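Local coordinates for kinetochore protein Mis16 (Schizosaccharomyces japonicus, PDB 4XYH) that recognises histone H4 and, independently, the CENP-A-specific chaperone Scm3, acting as a WD-repeat chromatin regulator of the kinetochore, at residues I340-S345 against V350-L355; K213-S216 against S222-V225. One frame throughout, in Å; residues are numbered along the deposited sequence.

Interaction 1 of 2, residues I340-S345 against V350-L355; sequences ILVTSS and VCVWDL
Trp353 meets Thr343 because its CG stands anti to its own carbonyl carbon (chi1 -50°), which raises the indole off the sheet on the face it shares with Thr343; chi2 turns the NE1 edge to the hydroxyl, itself set between the Thr343 backbone N and carbonyl carbon (chi1 63°). The two strands are the hairpin at the middle of a four-stranded WD40 propeller blade. Trp353 NE1 donates to Thr343 OG1 at 3.0 Å; the bond is almost straight (175°), with the hydroxyl in the ring plane. His324 also bonds OG1, giving the Trp-Thr-His chain characteristic of WD repeats. A phenylalanine in place of Trp353 would probably leave the Thr343 hydroxyl without its indole donor.

The backbone ladder is antiparallel, led by Trp353 N to Leu341 O at 2.8 Å and Thr343 N to Cys351 O at 2.9 Å. On the tryptophan face, Leu341 CD2 presses on Trp353 CB at 3.5 Å and also meets Leu355 CD2, the two leucine side chains crossing at about a right angle. The other face carries Ile340, Val342, Val350 and Val352, and strand 385-390 of the next blade packs against it through Trp390 and Leu388. There Val342 CG2 and Val350 CG1 come within 3.4 Å, tighter than usual for two methyls.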
ATOM      1  N   ILE A 340      -2.345   4.069 -15.811  1.00 22.03           N
ATOM      2  CA  ILE A 340      -3.346   3.469 -14.947  1.00 22.42           C
ATOM      3  C   ILE A 340      -2.897   3.495 -13.489  1.00 26.01           C
ATOM      4  O   ILE A 340      -1.789   3.054 -13.167  1.00 26.30           O
ATOM      5  CB  ILE A 340      -3.626   2.010 -15.361  1.00 24.33           C
ATOM      6  CG1 ILE A 340      -4.069   1.924 -16.834  1.00 26.22           C
ATOM      7  CG2 ILE A 340      -4.625   1.358 -14.417  1.00 21.74           C
ATOM      8  CD1 ILE A 340      -5.433   2.510 -17.141  1.00 19.01           C
ATOM      9  N   LEU A 341      -3.747   4.026 -12.615  1.00 24.36           N
ATOM     10  CA  LEU A 341      -3.517   3.933 -11.173  1.00 24.83           C
ATOM     11  C   LEU A 341      -4.814   3.620 -10.420  1.00 23.90           C
ATOM     12  O   LEU A 341      -5.915   3.779 -10.945  1.00 20.98           O
ATOM     13  CB  LEU A 341      -2.887   5.217 -10.619  1.00 27.01           C
ATOM     14  CG  LEU A 341      -3.777   6.426 -10.348  1.00 28.08           C
ATOM     15  CD1 LEU A 341      -3.058   7.473  -9.506  1.00 26.46           C
ATOM     16  CD2 LEU A 341      -4.182   7.028 -11.668  1.00 30.99           C
ATOM     17  N   VAL A 342      -4.660   3.140  -9.195  1.00 18.29           N
ATOM     18  CA  VAL A 342      -5.780   2.722  -8.385  1.00 22.36           C
ATOM     19  C   VAL A 342      -5.715   3.466  -7.043  1.00 23.29           C
ATOM     20  O   VAL A 342      -4.624   3.735  -6.527  1.00 20.95           O
ATOM     21  CB  VAL A 342      -5.777   1.178  -8.185  1.00 23.52           C
ATOM     22  CG1 VAL A 342      -4.623   0.717  -7.281  1.00 16.19           C
ATOM     23  CG2 VAL A 342      -7.067   0.741  -7.612  1.00 20.30           C
ATOM     24  N   THR A 343      -6.879   3.834  -6.509  1.00 17.82           N
ATOM     25  CA  THR A 343      -6.964   4.522  -5.230  1.00 19.54           C
ATOM     26  C   THR A 343      -8.048   3.883  -4.362  1.00 23.95           C
ATOM     27  O   THR A 343      -8.925   3.178  -4.864  1.00 19.54           O
ATOM     28  CB  THR A 343      -7.276   6.033  -5.398  1.00 24.23           C
ATOM     29  OG1 THR A 343      -8.565   6.201  -6.006  1.00 22.96           O
ATOM     30  CG2 THR A 343      -6.228   6.710  -6.264  1.00 21.00           C
ATOM     31  N   SER A 344      -7.980   4.138  -3.058  1.00 21.46           N
ATOM     32  CA  SER A 344      -8.908   3.557  -2.098  1.00 23.65           C
ATOM     33  C   SER A 344      -9.286   4.632  -1.100  1.00 25.46           C
ATOM     34  O   SER A 344      -8.494   5.535  -0.813  1.00 22.31           O
ATOM     35  CB  SER A 344      -8.295   2.359  -1.369  1.00 22.25           C
ATOM     36  OG  SER A 344      -7.547   2.777  -0.228  1.00 24.00           O
ATOM     37  N   SER A 345     -10.482   4.514  -0.548  1.00 21.02           N
ATOM     38  CA  SER A 345     -11.015   5.586   0.261  1.00 27.79           C
ATOM     39  C   SER A 345     -11.860   5.083   1.428  1.00 27.80           C
ATOM     40  O   SER A 345     -12.308   3.935   1.457  1.00 26.51           O
ATOM     41  CB  SER A 345     -11.834   6.528  -0.626  1.00 24.58           C
ATOM     42  OG  SER A 345     -12.526   7.493   0.136  1.00 27.07           O
ATOM     43  N   VAL A 350     -12.984   1.424  -4.284  1.00 26.74           N
ATOM     44  CA  VAL A 350     -11.677   1.415  -4.942  1.00 22.02           C
ATOM     45  C   VAL A 350     -11.860   1.913  -6.380  1.00 22.46           C
ATOM     46  O   VAL A 350     -12.571   1.309  -7.169  1.00 24.13           O
ATOM     47  CB  VAL A 350     -11.035   0.017  -4.929  1.00 21.77           C
ATOM     48  CG1 VAL A 350      -9.693   0.050  -5.624  1.00 20.66           C
ATOM     49  CG2 VAL A 350     -10.847  -0.476  -3.489  1.00 24.26           C
ATOM     50  N   CYS A 351     -11.241   3.033  -6.715  1.00 21.47           N
ATOM     51  CA  CYS A 351     -11.361   3.575  -8.063  1.00 24.29           C
ATOM     52  C   CYS A 351     -10.122   3.280  -8.905  1.00 23.58           C
ATOM     53  O   CYS A 351      -8.993   3.411  -8.436  1.00 21.91           O
ATOM     54  CB  CYS A 351     -11.611   5.084  -8.011  1.00 24.59           C
ATOM     55  SG  CYS A 351     -13.247   5.542  -7.314  1.00 33.63           S
ATOM     56  N   VAL A 352     -10.345   2.869 -10.147  1.00 23.06           N
ATOM     57  CA  VAL A 352      -9.261   2.705 -11.104  1.00 23.85           C
ATOM     58  C   VAL A 352      -9.327   3.872 -12.085  1.00 26.99           C
ATOM     59  O   VAL A 352     -10.396   4.152 -12.636  1.00 26.29           O
ATOM     60  CB  VAL A 352      -9.357   1.369 -11.865  1.00 23.70           C
ATOM     61  CG1 VAL A 352      -8.138   1.180 -12.769  1.00 21.56           C
ATOM     62  CG2 VAL A 352      -9.521   0.208 -10.888  1.00 20.64           C
ATOM     63  N   TRP A 353      -8.199   4.553 -12.286  1.00 22.64           N
ATOM     64  CA  TRP A 353      -8.149   5.741 -13.132  1.00 20.45           C
ATOM     65  C   TRP A 353      -7.297   5.521 -14.371  1.00 24.63           C
ATOM     66  O   TRP A 353      -6.294   4.808 -14.326  1.00 27.81           O
ATOM     67  CB  TRP A 353      -7.590   6.932 -12.367  1.00 19.62           C
ATOM     68  CG  TRP A 353      -8.233   7.191 -11.039  1.00 26.29           C
ATOM     69  CD1 TRP A 353      -7.888   6.633  -9.843  1.00 23.84           C
ATOM     70  CD2 TRP A 353      -9.308   8.098 -10.763  1.00 24.90           C
ATOM     71  NE1 TRP A 353      -8.685   7.128  -8.845  1.00 24.12           N
ATOM     72  CE2 TRP A 353      -9.564   8.032  -9.380  1.00 25.88           C
ATOM     73  CE3 TRP A 353     -10.077   8.963 -11.551  1.00 26.12           C
ATOM     74  CZ2 TRP A 353     -10.566   8.792  -8.763  1.00 25.98           C
ATOM     75  CZ3 TRP A 353     -11.077   9.718 -10.937  1.00 25.59           C
ATOM     76  CH2 TRP A 353     -11.309   9.623  -9.556  1.00 25.14           C
ATOM     77  N   ASP A 354      -7.695   6.154 -15.470  1.00 23.49           N
ATOM     78  CA  ASP A 354      -6.964   6.104 -16.732  1.00 26.05           C
ATOM     79  C   ASP A 354      -6.579   7.528 -17.150  1.00 27.46           C
ATOM     80  O   ASP A 354      -7.384   8.255 -17.721  1.00 26.50           O
ATOM     81  CB  ASP A 354      -7.819   5.425 -17.805  1.00 25.90           C
ATOM     82  CG  ASP A 354      -7.106   5.282 -19.153  1.00 30.15           C
ATOM     83  OD1 ASP A 354      -6.107   5.980 -19.418  1.00 27.92           O
ATOM     84  OD2 ASP A 354      -7.578   4.466 -19.972  1.00 33.45           O
ATOM     85  N   LEU A 355      -5.337   7.916 -16.885  1.00 26.96           N
ATOM     86  CA  LEU A 355      -4.917   9.287 -17.149  1.00 27.07           C
ATOM     87  C   LEU A 355      -4.960   9.677 -18.630  1.00 31.58           C
ATOM     88  O   LEU A 355      -4.912  10.863 -18.964  1.00 33.76           O
ATOM     89  CB  LEU A 355      -3.512   9.519 -16.611  1.00 28.20           C
ATOM     90  CG  LEU A 355      -3.328   9.226 -15.120  1.00 36.46           C
ATOM     91  CD1 LEU A 355      -1.984   9.755 -14.647  1.00 27.38           C
ATOM     92  CD2 LEU A 355      -4.473   9.792 -14.293  1.00 26.79           C
TER

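Interaction 2 of 2, residues K213-S216 against S222-V225; sequences KGKS and SIDV
Lys215 sets its CB against Ile223 and carries CD and CE obliquely across Val225, the two residues forming an apolar patch on the outer rim of the WD40 beta-propeller. Residues 213-216 belong to the loop that leaves strand 207-211. The chain then crosses to the preceding blade, where strand 223-225 adds itself in parallel to strand 176-178 as an edge strand of that sheet. The contact thus lies within the connection between strands 207-211 and 229-231 of one blade.

The closer-packed part centres on Ile223 and Val225, both turned toward the loop. Ile223 places CG1 between its backbone N and carbonyl carbon (chi1 64°) and then runs on extended, which carries CD1 out to Lys215 CB at 3.9 Å. The same methyl, Ile223 CD1, lies 4.0 Å from Ser216 O, so the loop meets it with a carbonyl as well as a methylene. Val225, the buried member, offers both methyls to the lysine: its CG2 is 4.2 Å from Lys215 CD. Ile223 also rests on Ala176 and Leu217, and Val225 on Leu178, while backbone bonds to Cys177 hold both residues in the sheet.

The loop side is looser: Lys215 and Ser216 are exposed, the backbones stay well apart, with Ser216 CA and Ile223 CA 8.7 Å from each other, and only 152 Å² is buried in all. Gly214, at a positive phi of 84°, turns the loop just before Lys215. Asp224, outside the contact, is tied to Arg179 by a salt bridge. The lysine is divided between the two environments: its methylenes cross the valine, yet the last bond bends (chi4 -51°), leaving the ammonium NZ 5.3 Å from Val225 CG1, whereas Lys215 CE approaches that methyl to 4.1 Å.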
ATOM      1  N   LYS A 213      22.080  -4.779   4.736  1.00 30.13           N
ATOM      2  CA  LYS A 213      23.054  -5.475   3.885  1.00 35.94           C
ATOM      3  C   LYS A 213      24.214  -6.059   4.699  1.00 37.35           C
ATOM      4  O   LYS A 213      24.885  -5.340   5.441  1.00 33.80           O
ATOM      5  CB  LYS A 213      23.610  -4.526   2.818  1.00 34.60           C
ATOM      6  CG  LYS A 213      24.554  -5.197   1.821  1.00 36.26           C
ATOM      7  CD  LYS A 213      24.682  -4.378   0.525  1.00 50.74           C
ATOM      8  CE  LYS A 213      25.195  -5.222  -0.657  1.00 54.83           C
ATOM      9  NZ  LYS A 213      24.304  -6.382  -1.001  1.00 48.52           N
ATOM     10  N   GLY A 214      24.430  -7.365   4.580  1.00 38.85           N
ATOM     11  CA  GLY A 214      25.562  -7.994   5.241  1.00 38.60           C
ATOM     12  C   GLY A 214      25.367  -8.395   6.696  1.00 42.80           C
ATOM     13  O   GLY A 214      26.205  -9.101   7.257  1.00 48.20           O
ATOM     14  N   LYS A 215      24.282  -7.957   7.323  1.00 31.69           N
ATOM     15  CA  LYS A 215      24.024  -8.361   8.705  1.00 35.75           C
ATOM     16  C   LYS A 215      23.504  -9.802   8.745  1.00 39.03           C
ATOM     17  O   LYS A 215      22.484 -10.101   8.142  1.00 40.86           O
ATOM     18  CB  LYS A 215      23.030  -7.406   9.378  1.00 31.94           C
ATOM     19  CG  LYS A 215      23.422  -5.926   9.276  1.00 35.10           C
ATOM     20  CD  LYS A 215      23.037  -5.146  10.528  1.00 34.35           C
ATOM     21  CE  LYS A 215      23.091  -3.645  10.303  1.00 34.12           C
ATOM     22  NZ  LYS A 215      24.378  -3.204   9.710  1.00 47.04           N
ATOM     23  N   SER A 216      24.215 -10.691   9.438  1.00 41.16           N
ATOM     24  CA  SER A 216      23.844 -12.111   9.476  1.00 37.79           C
ATOM     25  C   SER A 216      22.579 -12.313  10.283  1.00 39.54           C
ATOM     26  O   SER A 216      22.480 -11.850  11.429  1.00 38.15           O
ATOM     27  CB  SER A 216      24.959 -12.975  10.074  1.00 40.71           C
ATOM     28  OG  SER A 216      26.163 -12.848   9.344  1.00 52.62           O
ATOM     29  N   SER A 222      17.330 -12.589  17.683  1.00 29.09           N
ATOM     30  CA  SER A 222      17.161 -11.376  16.889  1.00 27.34           C
ATOM     31  C   SER A 222      18.312 -10.412  17.144  1.00 28.00           C
ATOM     32  O   SER A 222      18.757 -10.274  18.274  1.00 32.97           O
ATOM     33  CB  SER A 222      15.836 -10.692  17.224  1.00 26.44           C
ATOM     34  OG  SER A 222      15.715  -9.475  16.502  1.00 28.82           O
ATOM     35  N   ILE A 223      18.796  -9.740  16.107  1.00 28.01           N
ATOM     36  CA  ILE A 223      19.762  -8.664  16.327  1.00 28.00           C
ATOM     37  C   ILE A 223      19.070  -7.299  16.362  1.00 32.07           C
ATOM     38  O   ILE A 223      18.030  -7.105  15.731  1.00 27.93           O
ATOM     39  CB  ILE A 223      20.863  -8.647  15.248  1.00 28.36           C
ATOM     40  CG1 ILE A 223      20.273  -8.350  13.876  1.00 29.50           C
ATOM     41  CG2 ILE A 223      21.606  -9.982  15.209  1.00 31.50           C
ATOM     42  CD1 ILE A 223      21.323  -8.261  12.771  1.00 29.84           C
ATOM     43  N   ASP A 224      19.645  -6.362  17.119  1.00 33.42           N
ATOM     44  CA  ASP A 224      19.201  -4.967  17.114  1.00 26.43           C
ATOM     45  C   ASP A 224      19.910  -4.161  16.024  1.00 28.53           C
ATOM     46  O   ASP A 224      21.093  -4.358  15.754  1.00 23.76           O
ATOM     47  CB  ASP A 224      19.437  -4.327  18.476  1.00 24.96           C
ATOM     48  CG  ASP A 224      18.525  -4.888  19.542  1.00 36.79           C
ATOM     49  OD1 ASP A 224      17.348  -5.173  19.229  1.00 34.55           O
ATOM     50  OD2 ASP A 224      18.984  -5.059  20.692  1.00 49.23           O
ATOM     51  N   VAL A 225      19.165  -3.277  15.371  1.00 24.55           N
ATOM     52  CA  VAL A 225      19.721  -2.460  14.306  1.00 24.32           C
ATOM     53  C   VAL A 225      19.394  -1.001  14.585  1.00 23.75           C
ATOM     54  O   VAL A 225      18.276  -0.670  14.989  1.00 22.19           O
ATOM     55  CB  VAL A 225      19.177  -2.874  12.916  1.00 22.61           C
ATOM     56  CG1 VAL A 225      19.719  -1.961  11.822  1.00 19.63           C
ATOM     57  CG2 VAL A 225      19.539  -4.308  12.625  1.00 21.75           C
TER

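Overall arrangement
The two contacts belong to one propeller but to opposite sides of its centre. Their centres are about 38 Å apart, their nearest atoms about 30 Å, and nothing joins them directly; along the chain, interaction 2 closes before interaction 1 opens. The centre of interaction 1 is about 13 Å, that of interaction 2 about 26 Å, from the centre of the chain. Interaction 1 is buried inside a blade, held by regular strand pairing and a side-chain hydrogen-bond chain familiar from WD repeats. Interaction 2 lies in the connection between two strands of another blade, where the loop meets strand 223-225 mainly through apolar atoms, while that strand is hydrogen-bonded to the preceding blade. Neither includes a bound ligand.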